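Local coordinates for Lin0861 protein (Listeria innocua, PDB 3O60) that is of unknown function but has an all-helical, probably TetR-like fold, consistent with a DNA-binding transcriptional regulator, at residues N92-I97 with Q171-I176; R36-I41 with K62-V67; R115-F120 with M152-A157. All blocks are in the same frame, centred on the assembly; numbering follows the deposited sequence.

Contact 1: N92-I97 with Q171-I176; sequences NIQRLI and QLVELI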
loop_
_atom_site.group_PDB
_atom_site.type_symbol
_atom_site.label_atom_id
_atom_site.label_comp_id
_atom_site.label_asym_id
_atom_site.label_seq_id
_atom_site.Cartn_x
_atom_site.Cartn_y
_atom_site.Cartn_z
ATOM N N ASN A 92 -16.425 -6.146 -1.000
ATOM C CA ASN A 92 -15.064 -5.959 -1.465
ATOM C C ASN A 92 -14.549 -4.563 -1.185
ATOM O O ASN A 92 -13.429 -4.392 -0.722
ATOM C CB ASN A 92 -14.991 -6.217 -2.966
ATOM C CG ASN A 92 -14.568 -7.624 -3.296
ATOM O OD1 ASN A 92 -14.306 -8.427 -2.408
ATOM N ND2 ASN A 92 -14.500 -7.932 -4.582
ATOM N N ILE A 93 -15.359 -3.559 -1.492
ATOM C CA ILE A 93 -14.984 -2.178 -1.230
ATOM C C ILE A 93 -14.825 -1.921 0.260
ATOM O O ILE A 93 -13.922 -1.213 0.682
ATOM C CB ILE A 93 -16.008 -1.205 -1.800
ATOM C CG1 ILE A 93 -16.453 -1.668 -3.182
ATOM C CG2 ILE A 93 -15.419 0.179 -1.888
ATOM C CD1 ILE A 93 -15.995 -0.769 -4.286
ATOM N N GLN A 94 -15.701 -2.515 1.055
ATOM C CA GLN A 94 -15.691 -2.276 2.485
ATOM C C GLN A 94 -14.373 -2.725 3.077
ATOM O O GLN A 94 -13.792 -2.036 3.905
ATOM C CB GLN A 94 -16.812 -3.069 3.143
ATOM C CG GLN A 94 -17.986 -2.252 3.603
ATOM C CD GLN A 94 -19.209 -3.104 3.830
ATOM O OE1 GLN A 94 -19.120 -4.197 4.381
ATOM N NE2 GLN A 94 -20.359 -2.613 3.399
ATOM N N ARG A 95 -13.919 -3.899 2.664
ATOM C CA ARG A 95 -12.707 -4.473 3.221
ATOM C C ARG A 95 -11.517 -3.585 2.927
ATOM O O ARG A 95 -10.658 -3.394 3.779
ATOM C CB ARG A 95 -12.472 -5.867 2.655
ATOM N N LEU A 96 -11.455 -3.050 1.717
ATOM C CA LEU A 96 -10.333 -2.207 1.357
ATOM C C LEU A 96 -10.262 -0.948 2.200
ATOM O O LEU A 96 -9.198 -0.591 2.680
ATOM C CB LEU A 96 -10.407 -1.820 -0.116
ATOM C CG LEU A 96 -9.337 -0.838 -0.580
ATOM C CD1 LEU A 96 -9.762 -0.156 -1.854
ATOM C CD2 LEU A 96 -9.069 0.176 0.497
ATOM N N ILE A 97 -11.405 -0.355 2.441
ATOM C CA ILE A 97 -11.468 0.812 3.246
ATOM C C ILE A 97 -11.044 0.438 4.604
ATOM O O ILE A 97 -10.225 1.070 5.182
ATOM C CB ILE A 97 -12.859 1.320 3.315
ATOM C CG1 ILE A 97 -13.163 2.086 2.057
ATOM C CG2 ILE A 97 -12.984 2.258 4.420
ATOM C CD1 ILE A 97 -14.555 2.406 1.909
ATOM N N GLN A 171 -14.919 -9.228 11.604
ATOM C CA GLN A 171 -15.760 -8.759 12.689
ATOM C C GLN A 171 -16.414 -7.430 12.333
ATOM O O GLN A 171 -17.594 -7.221 12.589
ATOM C CB GLN A 171 -14.929 -8.599 13.958
ATOM C CG GLN A 171 -14.353 -9.893 14.475
ATOM C CD GLN A 171 -13.708 -9.743 15.829
ATOM O OE1 GLN A 171 -13.130 -8.710 16.140
ATOM N NE2 GLN A 171 -13.801 -10.780 16.644
ATOM N N LEU A 172 -15.628 -6.529 11.761
ATOM C CA LEU A 172 -16.110 -5.202 11.419
ATOM C C LEU A 172 -17.220 -5.265 10.390
ATOM O O LEU A 172 -18.180 -4.515 10.464
ATOM C CB LEU A 172 -14.966 -4.330 10.919
ATOM C CG LEU A 172 -13.861 -4.092 11.944
ATOM C CD1 LEU A 172 -12.679 -3.402 11.309
ATOM C CD2 LEU A 172 -14.390 -3.285 13.101
ATOM N N VAL A 173 -17.067 -6.138 9.407
ATOM C CA VAL A 173 -18.074 -6.278 8.376
ATOM C C VAL A 173 -19.372 -6.753 8.995
ATOM O O VAL A 173 -20.445 -6.298 8.622
ATOM C CB VAL A 173 -17.651 -7.281 7.297
ATOM C CG1 VAL A 173 -18.655 -7.282 6.163
ATOM C CG2 VAL A 173 -16.268 -6.955 6.784
ATOM N N GLU A 174 -19.274 -7.701 9.918
ATOM C CA GLU A 174 -20.459 -8.202 10.587
ATOM C C GLU A 174 -21.110 -7.091 11.391
ATOM O O GLU A 174 -22.322 -6.911 11.348
ATOM C CB GLU A 174 -20.098 -9.361 11.511
ATOM N N LEU A 175 -20.302 -6.368 12.156
ATOM C CA LEU A 175 -20.810 -5.245 12.923
ATOM C C LEU A 175 -21.338 -4.156 12.007
ATOM O O LEU A 175 -22.404 -3.607 12.239
ATOM C CB LEU A 175 -19.718 -4.678 13.822
ATOM C CG LEU A 175 -19.526 -5.382 15.160
ATOM C CD1 LEU A 175 -18.178 -5.038 15.750
ATOM C CD2 LEU A 175 -20.633 -5.018 16.115
ATOM N N ILE A 176 -20.585 -3.823 10.970
ATOM C CA ILE A 176 -21.009 -2.755 10.090
ATOM C C ILE A 176 -22.324 -3.169 9.475
ATOM O O ILE A 176 -23.264 -2.389 9.410
ATOM C CB ILE A 176 -20.003 -2.544 8.956
ATOM C CG1 ILE A 176 -18.891 -1.600 9.395
ATOM C CG2 ILE A 176 -20.695 -1.993 7.734
ATOM C CD1 ILE A 176 -18.086 -1.067 8.252
#
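With chi1 of Q94 at -107° and an extended chain beyond CG, the amide reaches across from helix 90-103 to V173 on helix 169-182, where chi1 of -174° sets CG1 opposite the backbone N and turns it to meet the amide. The two α-carbons, Q94 CA and V173 CA, are 7.5 Å apart, the nearest backbone approach between the segments. Q94 OE1 ends 3.6 Å from V173 CG1, with the amide C=O aimed almost straight at the methyl. The two side chains meet obliquely, and the touch is van der Waals contact between a carbonyl oxygen and a hydrocarbon branch.

I176, one turn further along its helix, supplies the second partner. Its CG2 branch lies above the amide plane, 4.3 Å from Q94 OE1 and 4.4 Å from Q94 NE2, a looser approach than that of V173. Seen from the oxygen, the two methyls lie at roughly a right angle to each other, so V173 meets the end of the amide while I176 lies across its breadth. These are dispersion contacts, and the interface is small: the amide end of Q94 meets two aliphatic side chains at the surface.

The neighbouring residues place this touch in a wider seam. V173 also packs on E91, and the buried L172 packs on L98 and Q102 of helix 90-103. On the other flank of that helix, I93 and L96 rest against F83 of helix 65-84. Such layering, with helix 90-103 packed between helix 65-84 and the final helix of the chain, is ordinary helix-helix packing at the margin of an all-helical domain, here probably the regulatory domain of a TetR-like protein.

Contact 2: R36-I41 with K62-V67; sequences RTFESI and KEIIQV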
loop_
_atom_site.group_PDB
_atom_site.type_symbol
_atom_site.label_atom_id
_atom_site.label_comp_id
_atom_site.label_asym_id
_atom_site.label_seq_id
_atom_site.Cartn_x
_atom_site.Cartn_y
_atom_site.Cartn_z
ATOM N N ARG A 36 3.532 16.237 21.923
ATOM C CA ARG A 36 3.516 17.686 21.753
ATOM C C ARG A 36 2.144 18.243 21.373
ATOM O O ARG A 36 1.354 17.574 20.715
ATOM C CB ARG A 36 4.526 18.082 20.683
ATOM C CG ARG A 36 5.907 18.400 21.200
ATOM C CD ARG A 36 6.732 19.044 20.111
ATOM N NE ARG A 36 8.156 19.024 20.404
ATOM C CZ ARG A 36 9.039 19.830 19.833
ATOM N NH1 ARG A 36 8.640 20.720 18.942
ATOM N NH2 ARG A 36 10.318 19.747 20.150
ATOM N N THR A 37 1.883 19.474 21.799
ATOM C CA THR A 37 0.666 20.177 21.435
ATOM C C THR A 37 0.741 20.618 19.991
ATOM O O THR A 37 1.751 21.162 19.564
ATOM C CB THR A 37 0.493 21.429 22.288
ATOM O OG1 THR A 37 1.491 21.445 23.312
ATOM C CG2 THR A 37 -0.876 21.445 22.925
ATOM N N PHE A 38 -0.309 20.354 19.228
ATOM C CA PHE A 38 -0.382 20.823 17.854
ATOM C C PHE A 38 -0.445 22.341 17.753
ATOM O O PHE A 38 0.200 22.946 16.907
ATOM C CB PHE A 38 -1.578 20.205 17.145
ATOM C CG PHE A 38 -1.709 20.626 15.722
ATOM C CD1 PHE A 38 -1.125 19.890 14.718
ATOM C CD2 PHE A 38 -2.405 21.767 15.386
ATOM C CE1 PHE A 38 -1.238 20.278 13.412
ATOM C CE2 PHE A 38 -2.521 22.156 14.079
ATOM C CZ PHE A 38 -1.938 21.413 13.092
ATOM N N GLU A 39 -1.216 22.960 18.634
ATOM C CA GLU A 39 -1.360 24.406 18.636
ATOM C C GLU A 39 -0.005 25.033 18.901
ATOM O O GLU A 39 0.337 26.068 18.341
ATOM C CB GLU A 39 -2.363 24.845 19.697
ATOM N N SER A 40 0.774 24.361 19.735
ATOM C CA SER A 40 2.098 24.814 20.129
ATOM C C SER A 40 3.045 24.903 18.952
ATOM O O SER A 40 3.876 25.799 18.888
ATOM C CB SER A 40 2.691 23.866 21.164
ATOM O OG SER A 40 3.482 22.875 20.536
ATOM N N ILE A 41 2.902 23.976 18.015
ATOM C CA ILE A 41 3.871 23.822 16.944
ATOM C C ILE A 41 3.950 25.063 16.084
ATOM O O ILE A 41 2.952 25.709 15.807
ATOM C CB ILE A 41 3.545 22.621 16.044
ATOM C CG1 ILE A 41 3.487 21.339 16.864
ATOM C CG2 ILE A 41 4.579 22.480 14.953
ATOM C CD1 ILE A 41 3.293 20.112 16.028
ATOM N N LYS A 62 -0.199 27.550 3.033
ATOM C CA LYS A 62 -0.252 28.616 4.025
ATOM C C LYS A 62 0.052 28.172 5.460
ATOM O O LYS A 62 0.768 28.852 6.182
ATOM C CB LYS A 62 -1.610 29.319 3.972
ATOM N N GLU A 63 -0.519 27.047 5.885
ATOM C CA GLU A 63 -0.412 26.629 7.285
ATOM C C GLU A 63 -0.019 25.168 7.505
ATOM O O GLU A 63 -0.147 24.335 6.620
ATOM C CB GLU A 63 -1.710 26.942 8.033
ATOM C CG GLU A 63 -1.574 26.941 9.549
ATOM C CD GLU A 63 -1.838 28.300 10.168
ATOM O OE1 GLU A 63 -2.884 28.471 10.826
ATOM O OE2 GLU A 63 -0.994 29.200 10.005
ATOM N N ILE A 64 0.449 24.882 8.714
ATOM C CA ILE A 64 1.015 23.588 9.084
ATOM C C ILE A 64 0.042 22.440 8.891
ATOM O O ILE A 64 0.436 21.335 8.537
ATOM C CB ILE A 64 1.473 23.570 10.542
ATOM C CG1 ILE A 64 2.623 24.548 10.752
ATOM C CG2 ILE A 64 1.887 22.171 10.939
ATOM C CD1 ILE A 64 3.194 24.508 12.136
ATOM N N ILE A 65 -1.238 22.725 9.077
ATOM C CA ILE A 65 -2.285 21.720 8.983
ATOM C C ILE A 65 -2.377 21.156 7.579
ATOM O O ILE A 65 -2.873 20.058 7.377
ATOM C CB ILE A 65 -3.649 22.275 9.401
ATOM C CG1 ILE A 65 -4.648 21.136 9.589
ATOM C CG2 ILE A 65 -4.158 23.260 8.372
ATOM C CD1 ILE A 65 -4.582 20.503 10.944
ATOM N N GLN A 66 -1.858 21.905 6.616
ATOM C CA GLN A 66 -1.902 21.505 5.214
ATOM C C GLN A 66 -1.134 20.215 4.945
ATOM O O GLN A 66 -1.544 19.405 4.123
ATOM C CB GLN A 66 -1.422 22.632 4.300
ATOM C CG GLN A 66 -2.036 22.576 2.911
ATOM C CD GLN A 66 -2.312 23.942 2.326
ATOM O OE1 GLN A 66 -2.569 24.072 1.133
ATOM N NE2 GLN A 66 -2.263 24.968 3.161
ATOM N N VAL A 67 -0.022 20.051 5.653
ATOM C CA VAL A 67 0.816 18.866 5.566
ATOM C C VAL A 67 0.003 17.618 5.837
ATOM O O VAL A 67 0.116 16.616 5.146
ATOM C CB VAL A 67 1.936 18.924 6.604
ATOM C CG1 VAL A 67 2.754 17.659 6.573
ATOM C CG2 VAL A 67 2.801 20.136 6.376
#
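The carbonyl oxygen of T37, immediately ahead of the contact residue F38, is gripped twice, once weakly. S40 OG donates to T37 O at 2.6 Å, meeting the C=O at 135° and tilted 25° from the carbonyl plane. I41 N bonds F38 O at 3.1 Å and makes a weak second bond to T37 O at 3.4 Å; with the S40 bond these close the turn at 37-41, from which F38 and I41 reach K62-V67.

F38 has CG opposite its backbone N (chi1 -179°), which carries the ring out to I65. Its far carbon, F38 CZ, meets I65 CD1 at 3.5 Å; the ring and the isoleucine cross at about a right angle, and the methyl approaches obliquely. A more distant touch joins F38 CE1 to I64 CG2 at 4.4 Å.

The turn precedes helix 43-50, which with 54-60 forms what is probably the helix-turn-helix of a TetR-like DNA-binding domain, and the contact ties its entry to the start of helix 65-84. Separately, I41 CG2 packs on I64 CD1 at 3.7 Å. L28 of helix 15-33 covers both isoleucines, while W113 of helix 105-114 meets the F38 ring edge-to-face.

Contact 3: R115-F120 with M152-A157; sequences RAENIF and MILSLA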
loop_
_atom_site.group_PDB
_atom_site.type_symbol
_atom_site.label_atom_id
_atom_site.label_comp_id
_atom_site.label_asym_id
_atom_site.label_seq_id
_atom_site.Cartn_x
_atom_site.Cartn_y
_atom_site.Cartn_z
ATOM N N ARG A 115 -6.669 18.064 14.664
ATOM C CA ARG A 115 -7.918 18.737 14.590
ATOM C C ARG A 115 -8.210 18.896 13.148
ATOM O O ARG A 115 -8.784 19.856 12.745
ATOM C CB ARG A 115 -7.829 20.073 15.272
ATOM C CG ARG A 115 -8.106 19.963 16.724
ATOM C CD ARG A 115 -8.152 21.258 17.404
ATOM N NE ARG A 115 -9.516 21.726 17.432
ATOM C CZ ARG A 115 -10.032 22.481 18.385
ATOM N NH1 ARG A 115 -9.293 22.844 19.420
ATOM N NH2 ARG A 115 -11.296 22.855 18.305
ATOM N N ALA A 116 -7.804 17.930 12.358
ATOM C CA ALA A 116 -7.965 18.022 10.945
ATOM C C ALA A 116 -9.047 17.142 10.438
ATOM O O ALA A 116 -8.940 16.585 9.407
ATOM C CB ALA A 116 -6.733 17.672 10.317
ATOM N N GLU A 117 -10.113 17.029 11.178
ATOM C CA GLU A 117 -11.271 16.281 10.759
ATOM C C GLU A 117 -12.015 16.885 9.602
ATOM O O GLU A 117 -12.373 16.197 8.677
ATOM C CB GLU A 117 -12.262 16.136 11.891
ATOM C CG GLU A 117 -11.713 15.665 13.172
ATOM C CD GLU A 117 -11.087 16.752 13.937
ATOM O OE1 GLU A 117 -10.597 17.702 13.322
ATOM O OE2 GLU A 117 -11.068 16.658 15.159
ATOM N N ASN A 118 -12.294 18.171 9.660
ATOM C CA ASN A 118 -13.154 18.743 8.670
ATOM C C ASN A 118 -12.470 18.750 7.352
ATOM O O ASN A 118 -13.077 18.877 6.327
ATOM C CB ASN A 118 -13.570 20.126 9.078
ATOM C CG ASN A 118 -14.607 20.119 10.137
ATOM O OD1 ASN A 118 -15.558 19.376 10.086
ATOM N ND2 ASN A 118 -14.432 20.953 11.110
ATOM N N ILE A 119 -11.173 18.574 7.399
ATOM C CA ILE A 119 -10.369 18.408 6.212
ATOM C C ILE A 119 -10.463 17.012 5.686
ATOM O O ILE A 119 -10.514 16.797 4.518
ATOM C CB ILE A 119 -8.928 18.627 6.525
ATOM C CG1 ILE A 119 -8.652 20.093 6.698
ATOM C CG2 ILE A 119 -8.103 18.136 5.433
ATOM C CD1 ILE A 119 -7.443 20.333 7.431
ATOM N N PHE A 120 -10.496 16.048 6.563
ATOM C CA PHE A 120 -10.565 14.697 6.119
ATOM C C PHE A 120 -11.837 14.471 5.372
ATOM O O PHE A 120 -11.839 13.854 4.348
ATOM C CB PHE A 120 -10.529 13.814 7.325
ATOM C CG PHE A 120 -10.661 12.383 7.023
ATOM C CD1 PHE A 120 -9.583 11.641 6.721
ATOM C CD2 PHE A 120 -11.856 11.781 7.070
ATOM C CE1 PHE A 120 -9.712 10.367 6.459
ATOM C CE2 PHE A 120 -11.958 10.511 6.820
ATOM C CZ PHE A 120 -10.891 9.807 6.512
HETATM N N MSE A 152 -18.843 8.884 8.511
HETATM C CA MSE A 152 -18.878 7.532 9.050
HETATM C C MSE A 152 -17.505 6.883 9.072
HETATM O O MSE A 152 -17.182 6.118 9.969
HETATM C CB MSE A 152 -19.845 6.667 8.260
HETATM C CG MSE A 152 -21.286 6.953 8.536
HETATM SE SE MSE A 152 -22.360 5.844 7.418
HETATM C CE MSE A 152 -23.000 4.637 8.773
ATOM N N ILE A 153 -16.703 7.186 8.061
ATOM C CA ILE A 153 -15.348 6.675 7.975
ATOM C C ILE A 153 -14.481 7.177 9.123
ATOM O O ILE A 153 -13.697 6.430 9.686
ATOM C CB ILE A 153 -14.709 7.056 6.639
ATOM C CG1 ILE A 153 -15.103 6.044 5.569
ATOM C CG2 ILE A 153 -13.207 7.145 6.773
ATOM C CD1 ILE A 153 -15.271 6.633 4.207
ATOM N N LEU A 154 -14.617 8.452 9.458
ATOM C CA LEU A 154 -13.871 9.033 10.563
ATOM C C LEU A 154 -14.251 8.385 11.882
ATOM O O LEU A 154 -13.408 8.123 12.725
ATOM C CB LEU A 154 -14.141 10.532 10.644
ATOM C CG LEU A 154 -12.969 11.471 10.384
ATOM C CD1 LEU A 154 -13.083 12.708 11.239
ATOM C CD2 LEU A 154 -11.666 10.762 10.646
ATOM N N SER A 155 -15.538 8.139 12.062
ATOM C CA SER A 155 -16.040 7.564 13.299
ATOM C C SER A 155 -15.487 6.171 13.529
ATOM O O SER A 155 -15.165 5.806 14.651
ATOM C CB SER A 155 -17.567 7.547 13.304
ATOM O OG SER A 155 -18.086 8.850 13.484
ATOM N N LEU A 156 -15.343 5.404 12.457
ATOM C CA LEU A 156 -14.804 4.058 12.569
ATOM C C LEU A 156 -13.387 4.112 13.100
ATOM O O LEU A 156 -13.006 3.327 13.955
ATOM C CB LEU A 156 -14.807 3.376 11.205
ATOM C CG LEU A 156 -15.369 1.962 11.163
ATOM C CD1 LEU A 156 -14.853 1.219 9.963
ATOM C CD2 LEU A 156 -15.019 1.237 12.429
ATOM N N ALA A 157 -12.607 5.050 12.589
ATOM C CA ALA A 157 -11.245 5.190 13.043
ATOM C C ALA A 157 -11.222 5.552 14.514
ATOM O O ALA A 157 -10.427 5.026 15.279
ATOM C CB ALA A 157 -10.547 6.250 12.234
#
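E117 and L154 bring the backbones closest, with E117 CA 7.7 Å from L154 CA. The first segment is a junction: R115, at phi 82°, is the C-prime residue of a Schellman motif that ends helix 105-114, A116 N bonding to I111 O and R115 N to F112 O. A116 then takes the N-cap position, and its O accepts a bond from F120 N as helix 117-134 begins. The second segment is uninterrupted helix, part of 144-162.

F120 points at the other helix, CG opposite the backbone N (chi1 177°) carrying the ring out to I153 and L154. E117 meets it only through CB and CG, its carboxylate leading away. L154 reaches both: its CD1 branch lies 3.6 Å from E117 CB, while L154 CD2 makes a CH-pi contact over one face of the F120 ring, 4.0 Å from the centroid and 22° off the normal.

The junction lies in the larger helical domain of what is probably a TetR-like fold, where helices 117-134 and 144-162 pack beside helix 105-114. F120 and L154 run past one another in opposite senses, L154 CG coming 3.5 Å from F120 CD2. I153 takes the ring's edge instead: its CG2, near the ring plane, is 3.5 Å from F120 CZ. I72 of helix 65-84 and I111 also touch the buried F120, while F108 packs on L154.

From the N terminus, contact 2 closes first: the loop after helix 15-33 returns to the start of helix 65-84, enclosing helices 43-50 and 54-60. Only after it is complete does contact 1 open, on helix 90-103. Contact 3, between helices 117-134 and 144-162, opens and closes before the chain reaches helix 169-182, so it lies wholly within the span of contact 1; no two loops cross. Contacts 2 and 3 touch through I65, which packs on A116 and I119, joining the probable DNA-binding end to the larger domain. Contact 1, its centre about 32 Å from that of contact 2, ties helix 90-103 to the last helix, 169-182, on the far side of the chain's centre.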